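Local coordinates for LipS lipolytic enzyme (Unidentified, PDB 4FBL), which probably hydrolyses ester bonds of lipids, as a thermostable lipase of the alpha/beta-hydrolase fold, at residues 78-83 with 113-118; 146-151 with 215-220; 153-158 with 238-243; 222-227 with 250-255. One frame throughout, in Å; residues are numbered along the deposited sequence.

How the contacts relate
From the N terminus, contact 1 is complete first: strand 80-83 is met again at the end of helix 101-118, before any other contact opens. Contact 2 opens at 146-151 and contact 3 at 153-158. Contact 2 closes at 215-220, contact 4 opens at 222-227, and contact 3 then closes at 238-243, followed by contact 4 at 250-255. Contact 3 therefore crosses both contact 2 and contact 4, while 2 and 4 run in series; none nests. Contacts 1, 2 and 4 all reach the mixed central sheet, and contact 3 joins the loop after strand 147-151 to helix 235-243. Contacts 1 and 3 lie on opposite sides of the chain's centre.

Contact 1 of 4, residues 78-83 with 113-118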
# COMPACT_ATOMS: atom_id res chain seq x y z
N GLY C 78 -2.38 31.58 18.89
CA GLY C 78 -3.16 31.26 20.09
C GLY C 78 -3.72 29.86 20.15
O GLY C 78 -4.23 29.44 21.16
N TYR C 79 -3.61 29.11 19.03
CA TYR C 79 -4.13 27.71 18.98
C TYR C 79 -3.28 26.76 19.84
O TYR C 79 -2.14 27.01 19.97
CB TYR C 79 -4.13 27.21 17.49
CG TYR C 79 -5.10 28.06 16.64
CD1 TYR C 79 -6.47 28.01 16.89
CD2 TYR C 79 -4.63 28.97 15.70
CE1 TYR C 79 -7.38 28.85 16.22
CE2 TYR C 79 -5.55 29.79 14.97
CZ TYR C 79 -6.89 29.73 15.26
OH TYR C 79 -7.77 30.49 14.51
N THR C 80 -3.86 25.72 20.40
CA THR C 80 -3.10 24.54 20.91
C THR C 80 -2.50 23.79 19.67
O THR C 80 -3.19 23.73 18.62
CB THR C 80 -4.02 23.65 21.75
OG1 THR C 80 -4.48 24.40 22.90
CG2 THR C 80 -3.33 22.38 22.27
N VAL C 81 -1.23 23.37 19.76
CA VAL C 81 -0.42 22.85 18.64
C VAL C 81 0.29 21.57 19.08
O VAL C 81 0.95 21.57 20.14
CB VAL C 81 0.61 23.85 18.05
CG1 VAL C 81 1.31 23.23 16.82
CG2 VAL C 81 -0.06 25.17 17.55
N ALA C 82 0.12 20.48 18.32
CA ALA C 82 0.97 19.25 18.49
C ALA C 82 1.67 19.01 17.15
O ALA C 82 0.97 18.72 16.14
CB ALA C 82 0.13 18.01 18.88
N THR C 83 3.02 19.06 17.16
CA THR C 83 3.83 18.80 16.01
C THR C 83 4.73 17.64 16.44
O THR C 83 5.82 17.87 16.92
CB THR C 83 4.72 19.99 15.64
OG1 THR C 83 3.84 21.10 15.55
CG2 THR C 83 5.38 19.78 14.24
N ARG C 113 -4.97 12.23 20.70
CA ARG C 113 -5.45 12.10 22.08
C ARG C 113 -4.96 13.27 22.96
O ARG C 113 -5.69 13.73 23.83
CB ARG C 113 -5.06 10.74 22.67
CG ARG C 113 -5.86 9.65 21.89
CD ARG C 113 -5.44 8.22 22.21
NE ARG C 113 -6.40 7.26 21.65
CZ ARG C 113 -6.20 5.94 21.55
NH1 ARG C 113 -5.03 5.41 21.94
NH2 ARG C 113 -7.16 5.16 21.03
N TRP C 114 -3.74 13.75 22.72
CA TRP C 114 -3.15 14.85 23.51
C TRP C 114 -3.94 16.14 23.24
O TRP C 114 -4.25 16.91 24.20
CB TRP C 114 -1.67 15.00 23.14
CG TRP C 114 -0.92 16.09 23.85
CD1 TRP C 114 -0.17 15.96 24.98
CD2 TRP C 114 -0.82 17.49 23.45
NE1 TRP C 114 0.40 17.19 25.32
CE2 TRP C 114 0.01 18.15 24.42
CE3 TRP C 114 -1.37 18.27 22.39
CZ2 TRP C 114 0.35 19.53 24.33
CZ3 TRP C 114 -1.07 19.67 22.32
CH2 TRP C 114 -0.22 20.29 23.29
N LEU C 115 -4.31 16.35 21.97
CA LEU C 115 -5.10 17.52 21.58
C LEU C 115 -6.50 17.43 22.14
O LEU C 115 -6.99 18.42 22.57
CB LEU C 115 -5.18 17.66 20.05
CG LEU C 115 -3.94 18.06 19.33
CD1 LEU C 115 -4.12 17.96 17.83
CD2 LEU C 115 -3.44 19.46 19.66
N GLU C 116 -7.11 16.27 22.16
CA GLU C 116 -8.47 16.13 22.66
C GLU C 116 -8.57 16.36 24.17
O GLU C 116 -9.54 16.86 24.64
CB GLU C 116 -9.05 14.77 22.31
CG GLU C 116 -9.64 14.73 20.97
CD GLU C 116 -9.51 13.34 20.39
OE1 GLU C 116 -9.71 13.21 19.17
OE2 GLU C 116 -9.20 12.38 21.11
N GLU C 117 -7.56 15.97 24.94
CA GLU C 117 -7.45 16.43 26.33
C GLU C 117 -7.54 17.95 26.52
O GLU C 117 -8.12 18.40 27.48
CB GLU C 117 -6.14 15.87 26.94
CG GLU C 117 -6.25 14.35 27.28
CD GLU C 117 -4.88 13.68 27.63
OE1 GLU C 117 -3.80 14.28 27.69
OE2 GLU C 117 -4.87 12.48 27.89
N ARG C 118 -6.94 18.74 25.64
CA ARG C 118 -6.87 20.16 25.72
C ARG C 118 -7.83 21.03 24.84
O ARG C 118 -7.77 22.25 24.92
CB ARG C 118 -5.42 20.56 25.40
CG ARG C 118 -4.44 19.89 26.43
CD ARG C 118 -3.01 19.91 25.93
NE ARG C 118 -2.10 19.56 26.99
CZ ARG C 118 -1.89 18.30 27.39
NH1 ARG C 118 -2.53 17.30 26.79
NH2 ARG C 118 -1.07 18.03 28.40
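Trp-114 meets Thr-80, Val-81 and Ala-82 where helix 101-118 packs on strand 80-83 of the alpha/beta-hydrolase sheet. The short axes are 8.9 Å apart and run antiparallel, at 171°. From CB, a chi1 of 180° sets CG opposite the backbone N and carries the indole to the strand. Its six-membered ring does the touching, obliquely. CE3 lies 3.8 Å from Ala-82 CB, and beyond it CZ3 reaches the methyl CG2 of Thr-80 at 3.5 Å. Neighbouring CH2 sits 3.6 Å from Val-81 O, while Tyr-46 meets the indole edge-to-face. Leu-115 adds CD2, in the indole plane at its edge and 3.9 Å from Ala-82 CB. The hydroxyl of Thr-80 hydrogen-bonds instead to Ser-50 O and Gly-49 N, leaving CG2 for the helix. A serine in place of Trp-114 would remove the indole and is likely to leave a gap over Thr-80 and Ala-82, with the Arg-118 guanidinium lacking the surface it lies on. That guanidinium has Trp-114 NE1 over its centre, and its NH1 donates in plane to Trp-114 O at 3.1 Å, with an N-H...O angle of 152°.

Contact 2 of 4, residues 146-151 with 215-220; sequences AGIMPI and PRVKCP
Ile-148 N donates to Pro-220 O at 3.0 Å, with an N-H...O angle of 153°, at the entry to the parallel pairing of strands 147-151 and 221-226 in the alpha/beta-hydrolase sheet. The same carbonyl oxygen receives a CA-H...O contact from Gly-147 CA at 3.3 Å, giving it two donors from successive residues. On the other flank of Pro-220, ring atom CD packs 3.3 Å from Ala-146 O.

The Ile-148 side chain forms the apolar part. Its chi1 of 53° places CG1 between the backbone N and the carbonyl carbon, the crowded position, and from there CD1 extends to Val-217 CG1 at 4.2 Å. Branch CG2 approaches Cys-219 SG at 3.9 Å, with CG1 at nearly the same distance from the sulfur. A glycine at Ile-148 would take away both branches and would probably leave Cys-219 SG and Val-217 CG1 facing a gap beside the strand.

Farther out, Ala-138 of helix 129-140 touches the side chains of Ile-148, Val-217 and Cys-219, backing all three. The loop that presents Val-217 and Cys-219 is tied by Ser-246 OG, hydrogen-bonded to Cys-219 O, while Arg-216 packs on Ala-164 of the second subunit. Strand pairing continues from Ile-148 itself, whose O lies 2.9 Å from Leu-222 N.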
# COMPACT_ATOMS: atom_id res chain seq x y z
N ALA C 146 -12.52 19.23 12.34
CA ALA C 146 -13.28 20.37 11.69
C ALA C 146 -12.70 20.75 10.29
O ALA C 146 -13.35 21.44 9.49
CB ALA C 146 -13.29 21.62 12.62
N GLY C 147 -11.51 20.32 9.97
CA GLY C 147 -10.90 20.69 8.70
C GLY C 147 -9.51 20.08 8.55
O GLY C 147 -8.84 19.76 9.55
N ILE C 148 -9.05 19.89 7.30
CA ILE C 148 -7.70 19.37 7.10
C ILE C 148 -7.02 20.22 5.98
O ILE C 148 -7.70 20.76 5.11
CB ILE C 148 -7.63 17.82 6.69
CG1 ILE C 148 -8.53 17.55 5.49
CG2 ILE C 148 -8.07 16.90 7.88
CD1 ILE C 148 -8.21 16.25 4.61
N MET C 149 -5.67 20.26 6.03
CA MET C 149 -4.87 20.98 5.04
C MET C 149 -3.69 20.07 4.62
O MET C 149 -2.59 20.30 5.00
CB MET C 149 -4.34 22.26 5.70
CG MET C 149 -5.52 23.15 6.34
SD MET C 149 -5.72 22.73 8.13
CE MET C 149 -4.57 23.89 8.79
N PRO C 150 -3.94 19.02 3.83
CA PRO C 150 -2.79 18.25 3.34
C PRO C 150 -1.92 19.08 2.32
O PRO C 150 -2.41 19.75 1.41
CB PRO C 150 -3.44 17.03 2.72
CG PRO C 150 -4.83 17.54 2.20
CD PRO C 150 -5.21 18.65 3.17
N ILE C 151 -0.62 19.00 2.51
CA ILE C 151 0.32 19.73 1.69
C ILE C 151 1.20 18.73 0.93
O ILE C 151 1.95 17.97 1.56
CB ILE C 151 1.23 20.57 2.62
CG1 ILE C 151 0.39 21.55 3.49
CG2 ILE C 151 2.18 21.42 1.77
CD1 ILE C 151 1.22 22.30 4.60
N PRO C 215 -13.19 8.54 -0.04
CA PRO C 215 -14.67 8.75 -0.07
C PRO C 215 -15.21 9.00 1.36
O PRO C 215 -16.19 9.69 1.57
CB PRO C 215 -15.19 7.37 -0.60
CG PRO C 215 -14.03 6.99 -1.60
CD PRO C 215 -12.82 7.26 -0.68
N ARG C 216 -14.53 8.49 2.35
CA ARG C 216 -14.92 8.73 3.74
C ARG C 216 -14.54 10.06 4.35
O ARG C 216 -15.06 10.43 5.43
CB ARG C 216 -14.29 7.70 4.60
CG ARG C 216 -15.01 6.38 4.71
CD ARG C 216 -14.03 5.59 5.51
NE ARG C 216 -14.65 4.60 6.33
CZ ARG C 216 -14.67 4.53 7.65
NH1 ARG C 216 -14.10 5.40 8.48
NH2 ARG C 216 -15.30 3.47 8.14
N VAL C 217 -13.65 10.80 3.70
CA VAL C 217 -13.27 12.14 4.23
C VAL C 217 -14.40 13.11 3.92
O VAL C 217 -14.74 13.24 2.76
CB VAL C 217 -12.00 12.71 3.55
CG1 VAL C 217 -11.73 14.10 4.08
CG2 VAL C 217 -10.80 11.78 3.80
N LYS C 218 -14.97 13.74 4.96
CA LYS C 218 -16.16 14.59 4.83
C LYS C 218 -15.87 15.99 5.34
O LYS C 218 -16.62 16.86 5.06
CB LYS C 218 -17.36 14.06 5.71
CG LYS C 218 -18.15 12.80 5.18
CD LYS C 218 -19.20 13.10 3.98
CE LYS C 218 -19.85 11.80 3.36
NZ LYS C 218 -18.80 10.71 3.08
N CYS C 219 -14.87 16.20 6.20
CA CYS C 219 -14.66 17.56 6.71
C CYS C 219 -14.18 18.52 5.62
O CYS C 219 -13.66 18.09 4.61
CB CYS C 219 -13.65 17.57 7.88
SG CYS C 219 -11.97 16.93 7.41
N PRO C 220 -14.31 19.85 5.85
CA PRO C 220 -13.68 20.86 4.97
C PRO C 220 -12.18 20.61 4.68
O PRO C 220 -11.45 20.15 5.54
CB PRO C 220 -13.91 22.18 5.72
CG PRO C 220 -15.13 21.95 6.49
CD PRO C 220 -15.10 20.47 6.91

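Contact 3 of 4, residues 153-158 with 238-243; sequences AALRME and ELIYNG
Arg-156 carries the flat group nearest this interface, yet it touches Leu-239 through its aliphatic chain, not through the guanidinium plane. That plane has Glu-158 CG at its edge; the Glu-158 carboxylate comes so close to NH1 in the model that the details of their pairing are doubtful. The second flat group, the Tyr-241 ring, has Asn-242 OD1 in plane at its edge and a cation-pi partner in Lys-249; it is turned away from the 153-158 loop.

Between the two segments the contact is wholly apolar, and no hydrogen bond crosses it. Arg-156 CD lies 3.8 Å from Leu-239 CD1, the two side chains crossing at about a right angle. A bend at chi3, 108°, turns the guanidinium off the line of this aliphatic chain. The same Leu-239 methyl meets Leu-155 CD2 at 4.0 Å and is thus shared by two loop residues. Leu-155 CD2 in turn reaches Ile-240 CG1 at 3.8 Å, again at roughly a right angle, while the tip of Ile-240, CD1, rests 3.7 Å from Ala-153 CB. A chi1 of -58° sets Ile-240 CG1 opposite its carbonyl carbon, which brings the CG1-CD1 arm to Leu-155 and Ala-153.

The loop follows strand 147-151 and leads into helix 160-166. Leu-155 also touches Ala-210 of helix 200-213, and Arg-156 NH2 forms a salt bridge with Glu-211 OE2 of the second subunit, so the loop is packed against helices 200-213 and 235-243 of its own chain and against the dimer partner. The side of helix 235-243 turned from the loop rests on the sheet, with Tyr-241 and Glu-238 against Leu-251 of strand 249-254.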
# COMPACT_ATOMS: atom_id res chain seq x y z
N ALA C 153 0.62 15.92 -0.49
CA ALA C 153 0.39 14.67 0.21
C ALA C 153 0.82 13.48 -0.66
O ALA C 153 0.49 13.46 -1.83
CB ALA C 153 -1.11 14.54 0.56
N ALA C 154 1.54 12.53 -0.07
CA ALA C 154 2.20 11.43 -0.80
C ALA C 154 1.27 10.16 -0.82
O ALA C 154 1.53 9.14 -0.16
CB ALA C 154 3.54 11.11 -0.13
N LEU C 155 0.17 10.28 -1.51
CA LEU C 155 -0.78 9.08 -1.66
C LEU C 155 -0.25 8.08 -2.72
O LEU C 155 -0.28 6.85 -2.48
CB LEU C 155 -2.15 9.55 -2.01
CG LEU C 155 -3.11 9.84 -0.83
CD1 LEU C 155 -2.67 10.96 0.06
CD2 LEU C 155 -4.41 10.28 -1.44
N ARG C 156 0.26 8.62 -3.84
CA ARG C 156 0.78 7.81 -5.00
C ARG C 156 2.14 8.33 -5.41
O ARG C 156 2.23 9.44 -5.93
CB ARG C 156 -0.20 7.93 -6.17
CG ARG C 156 -1.57 7.35 -5.88
CD ARG C 156 -2.48 7.42 -7.23
NE ARG C 156 -2.68 6.09 -7.80
CZ ARG C 156 -1.90 5.50 -8.71
NH1 ARG C 156 -0.85 6.13 -9.26
NH2 ARG C 156 -2.18 4.28 -9.12
N MET C 157 3.21 7.58 -5.10
CA MET C 157 4.56 7.99 -5.50
C MET C 157 4.79 7.75 -7.00
O MET C 157 5.61 8.43 -7.63
CB MET C 157 5.62 7.28 -4.72
CG MET C 157 5.60 7.51 -3.16
SD MET C 157 5.75 9.30 -2.80
CE MET C 157 7.51 9.51 -3.10
N GLU C 158 4.13 6.75 -7.56
CA GLU C 158 4.18 6.44 -8.99
C GLU C 158 5.59 6.27 -9.48
O GLU C 158 5.93 6.87 -10.47
CB GLU C 158 3.48 7.54 -9.82
CG GLU C 158 2.10 7.09 -10.22
CD GLU C 158 1.16 8.24 -10.35
OE1 GLU C 158 1.66 9.38 -10.61
OE2 GLU C 158 -0.10 7.99 -10.23
N GLU C 238 -5.00 16.72 -7.33
CA GLU C 238 -6.25 16.47 -8.10
C GLU C 238 -6.96 15.21 -7.63
O GLU C 238 -8.18 15.19 -7.47
CB GLU C 238 -6.01 16.47 -9.63
CG GLU C 238 -5.59 17.91 -10.07
CD GLU C 238 -4.92 18.01 -11.44
OE1 GLU C 238 -5.39 18.90 -12.21
OE2 GLU C 238 -3.92 17.28 -11.73
N LEU C 239 -6.14 14.19 -7.36
CA LEU C 239 -6.57 12.92 -6.87
C LEU C 239 -7.40 13.10 -5.60
O LEU C 239 -8.53 12.58 -5.48
CB LEU C 239 -5.29 12.11 -6.51
CG LEU C 239 -5.15 10.58 -6.63
CD1 LEU C 239 -4.71 9.82 -5.37
CD2 LEU C 239 -6.31 9.81 -7.45
N ILE C 240 -6.82 13.82 -4.63
CA ILE C 240 -7.55 14.16 -3.42
C ILE C 240 -8.80 15.02 -3.69
O ILE C 240 -9.89 14.76 -3.17
CB ILE C 240 -6.60 14.88 -2.43
CG1 ILE C 240 -5.42 13.91 -2.13
CG2 ILE C 240 -7.35 15.28 -1.12
CD1 ILE C 240 -4.25 14.58 -1.42
N TYR C 241 -8.65 16.06 -4.49
CA TYR C 241 -9.78 16.96 -4.69
C TYR C 241 -10.96 16.17 -5.26
O TYR C 241 -12.11 16.30 -4.81
CB TYR C 241 -9.35 18.11 -5.61
CG TYR C 241 -10.47 19.14 -5.85
CD1 TYR C 241 -10.61 20.24 -5.00
CD2 TYR C 241 -11.43 18.96 -6.92
CE1 TYR C 241 -11.61 21.20 -5.20
CE2 TYR C 241 -12.48 19.90 -7.10
CZ TYR C 241 -12.55 21.02 -6.25
OH TYR C 241 -13.54 21.99 -6.37
N ASN C 242 -10.67 15.30 -6.22
CA ASN C 242 -11.72 14.57 -6.93
C ASN C 242 -12.26 13.38 -6.14
O ASN C 242 -13.34 12.97 -6.43
CB ASN C 242 -11.16 14.03 -8.27
CG ASN C 242 -10.87 15.11 -9.28
OD1 ASN C 242 -11.58 16.14 -9.39
ND2 ASN C 242 -9.82 14.85 -10.08
N GLY C 243 -11.50 12.81 -5.19
CA GLY C 243 -11.93 11.63 -4.44
C GLY C 243 -12.57 11.80 -3.07
O GLY C 243 -13.24 10.88 -2.58

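Contact 4 of 4, residues 222-227 with 250-255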
# COMPACT_ATOMS: atom_id res chain seq x y z
N LEU C 222 -8.52 22.10 2.64
CA LEU C 222 -7.67 22.95 1.86
C LEU C 222 -6.50 22.09 1.40
O LEU C 222 -5.59 21.76 2.18
CB LEU C 222 -7.20 24.17 2.69
CG LEU C 222 -6.24 25.16 2.04
CD1 LEU C 222 -6.76 25.77 0.68
CD2 LEU C 222 -5.83 26.28 3.02
N ILE C 223 -6.52 21.73 0.11
CA ILE C 223 -5.51 20.82 -0.44
C ILE C 223 -4.47 21.71 -1.09
O ILE C 223 -4.78 22.42 -2.05
CB ILE C 223 -6.15 19.85 -1.47
CG1 ILE C 223 -7.32 19.11 -0.84
CG2 ILE C 223 -5.09 18.83 -2.02
CD1 ILE C 223 -8.57 19.00 -1.74
N ILE C 224 -3.25 21.65 -0.57
CA ILE C 224 -2.18 22.55 -1.00
C ILE C 224 -1.18 21.74 -1.77
O ILE C 224 -0.65 20.80 -1.23
CB ILE C 224 -1.50 23.21 0.25
CG1 ILE C 224 -2.59 23.98 1.00
CG2 ILE C 224 -0.29 24.11 -0.18
CD1 ILE C 224 -2.11 24.73 2.28
N GLN C 225 -0.93 22.11 -3.02
CA GLN C 225 -0.05 21.30 -3.88
C GLN C 225 0.89 22.22 -4.70
O GLN C 225 0.42 23.16 -5.30
CB GLN C 225 -0.89 20.43 -4.87
CG GLN C 225 -0.24 19.06 -5.28
CD GLN C 225 -0.31 17.91 -4.19
OE1 GLN C 225 0.59 17.08 -4.16
NE2 GLN C 225 -1.29 17.94 -3.25
N SER C 226 2.17 21.88 -4.73
CA SER C 226 3.11 22.53 -5.56
C SER C 226 2.90 22.12 -7.03
O SER C 226 2.74 20.90 -7.39
CB SER C 226 4.52 22.18 -5.15
OG SER C 226 4.94 22.72 -3.91
N ARG C 227 2.91 23.15 -7.87
CA ARG C 227 2.62 22.98 -9.28
C ARG C 227 3.78 22.20 -9.88
O ARG C 227 3.60 21.42 -10.75
CB ARG C 227 2.37 24.36 -9.94
CG ARG C 227 2.17 24.31 -11.35
CD ARG C 227 0.70 24.15 -11.66
NE ARG C 227 -0.08 25.36 -11.36
CZ ARG C 227 -1.40 25.45 -11.56
NH1 ARG C 227 -2.08 24.46 -12.12
NH2 ARG C 227 -2.04 26.55 -11.23
N GLU C 250 -11.06 23.05 -1.47
CA GLU C 250 -10.36 23.99 -2.35
C GLU C 250 -9.03 23.38 -2.71
O GLU C 250 -8.37 22.80 -1.87
CB GLU C 250 -10.13 25.32 -1.59
CG GLU C 250 -9.50 26.38 -2.51
CD GLU C 250 -9.02 27.65 -1.78
OE1 GLU C 250 -9.50 28.01 -0.65
OE2 GLU C 250 -8.14 28.30 -2.38
N LEU C 251 -8.63 23.49 -3.96
CA LEU C 251 -7.30 23.10 -4.37
C LEU C 251 -6.47 24.39 -4.59
O LEU C 251 -6.75 25.17 -5.53
CB LEU C 251 -7.36 22.17 -5.62
CG LEU C 251 -6.06 21.64 -6.22
CD1 LEU C 251 -5.16 20.91 -5.21
CD2 LEU C 251 -6.30 20.69 -7.52
N LEU C 252 -5.47 24.61 -3.74
CA LEU C 252 -4.51 25.73 -3.86
C LEU C 252 -3.16 25.33 -4.45
O LEU C 252 -2.35 24.59 -3.79
CB LEU C 252 -4.31 26.44 -2.53
CG LEU C 252 -3.27 27.55 -2.51
CD1 LEU C 252 -3.81 28.78 -3.28
CD2 LEU C 252 -3.13 27.82 -0.95
N TRP C 253 -2.91 25.80 -5.68
CA TRP C 253 -1.69 25.45 -6.38
C TRP C 253 -0.57 26.38 -6.02
O TRP C 253 -0.76 27.59 -6.07
CB TRP C 253 -1.93 25.52 -7.89
CG TRP C 253 -2.70 24.32 -8.43
CD1 TRP C 253 -3.99 24.31 -8.97
CD2 TRP C 253 -2.19 22.99 -8.58
NE1 TRP C 253 -4.30 23.03 -9.40
CE2 TRP C 253 -3.22 22.21 -9.17
CE3 TRP C 253 -0.96 22.37 -8.26
CZ2 TRP C 253 -3.06 20.80 -9.43
CZ3 TRP C 253 -0.81 20.99 -8.49
CH2 TRP C 253 -1.89 20.22 -9.06
N LEU C 254 0.59 25.88 -5.64
CA LEU C 254 1.68 26.78 -5.30
C LEU C 254 2.58 27.06 -6.54
O LEU C 254 3.13 26.12 -7.12
CB LEU C 254 2.50 26.22 -4.14
CG LEU C 254 1.73 26.01 -2.80
CD1 LEU C 254 2.58 25.30 -1.77
CD2 LEU C 254 1.05 27.25 -2.21
N GLU C 255 2.72 28.33 -6.94
CA GLU C 255 3.45 28.69 -8.20
C GLU C 255 4.95 28.86 -8.02
O GLU C 255 5.65 28.91 -8.97
CB GLU C 255 2.86 29.94 -8.86
CG GLU C 255 1.32 29.96 -9.12
CD GLU C 255 0.73 28.77 -9.93
OE1 GLU C 255 1.48 27.91 -10.43
OE2 GLU C 255 -0.50 28.67 -10.09
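Arg-227 spreads its guanidinium flat over one face of Trp-253, planes 14° apart and centres 3.9 Å apart, a stacked cation-pi pair. Bends at chi2 and chi3 fold the arginine chain back to reach it. Leu-251 CG lies over the opposite face of the indole, and Ser-226 O is in plane at its edge. Gln-225 puts CB 3.7 Å from Trp-253 CZ3, its amide turned 77° from the ring.

Glu-255 lies alongside Arg-227, carboxylate and guanidinium nearly coplanar at 12°. NE donates to OE1 at 3.1 Å and NH2 to OE2 at 2.9 Å, a side-on, two-pronged salt bridge using the syn lone pairs.

Beneath these groups, strands 221-226 and 249-254 pair in parallel, joined through helix 235-243 as a beta-alpha-beta crossover. Ile-223 N to Glu-250 O, at 2.9 Å, is the first of five alternating backbone bonds. On the sheet face away from the indole, Ile-224 CG2 and Leu-254 CD1 approach to 3.5 Å, tighter than usual for carbons.

Chemically, the solvent-exposed Arg-227 charge is met in plane by a carboxylate and on one face by an aromatic ring, which probably fixes the rotation of its guanidinium at the sheet's outer strand.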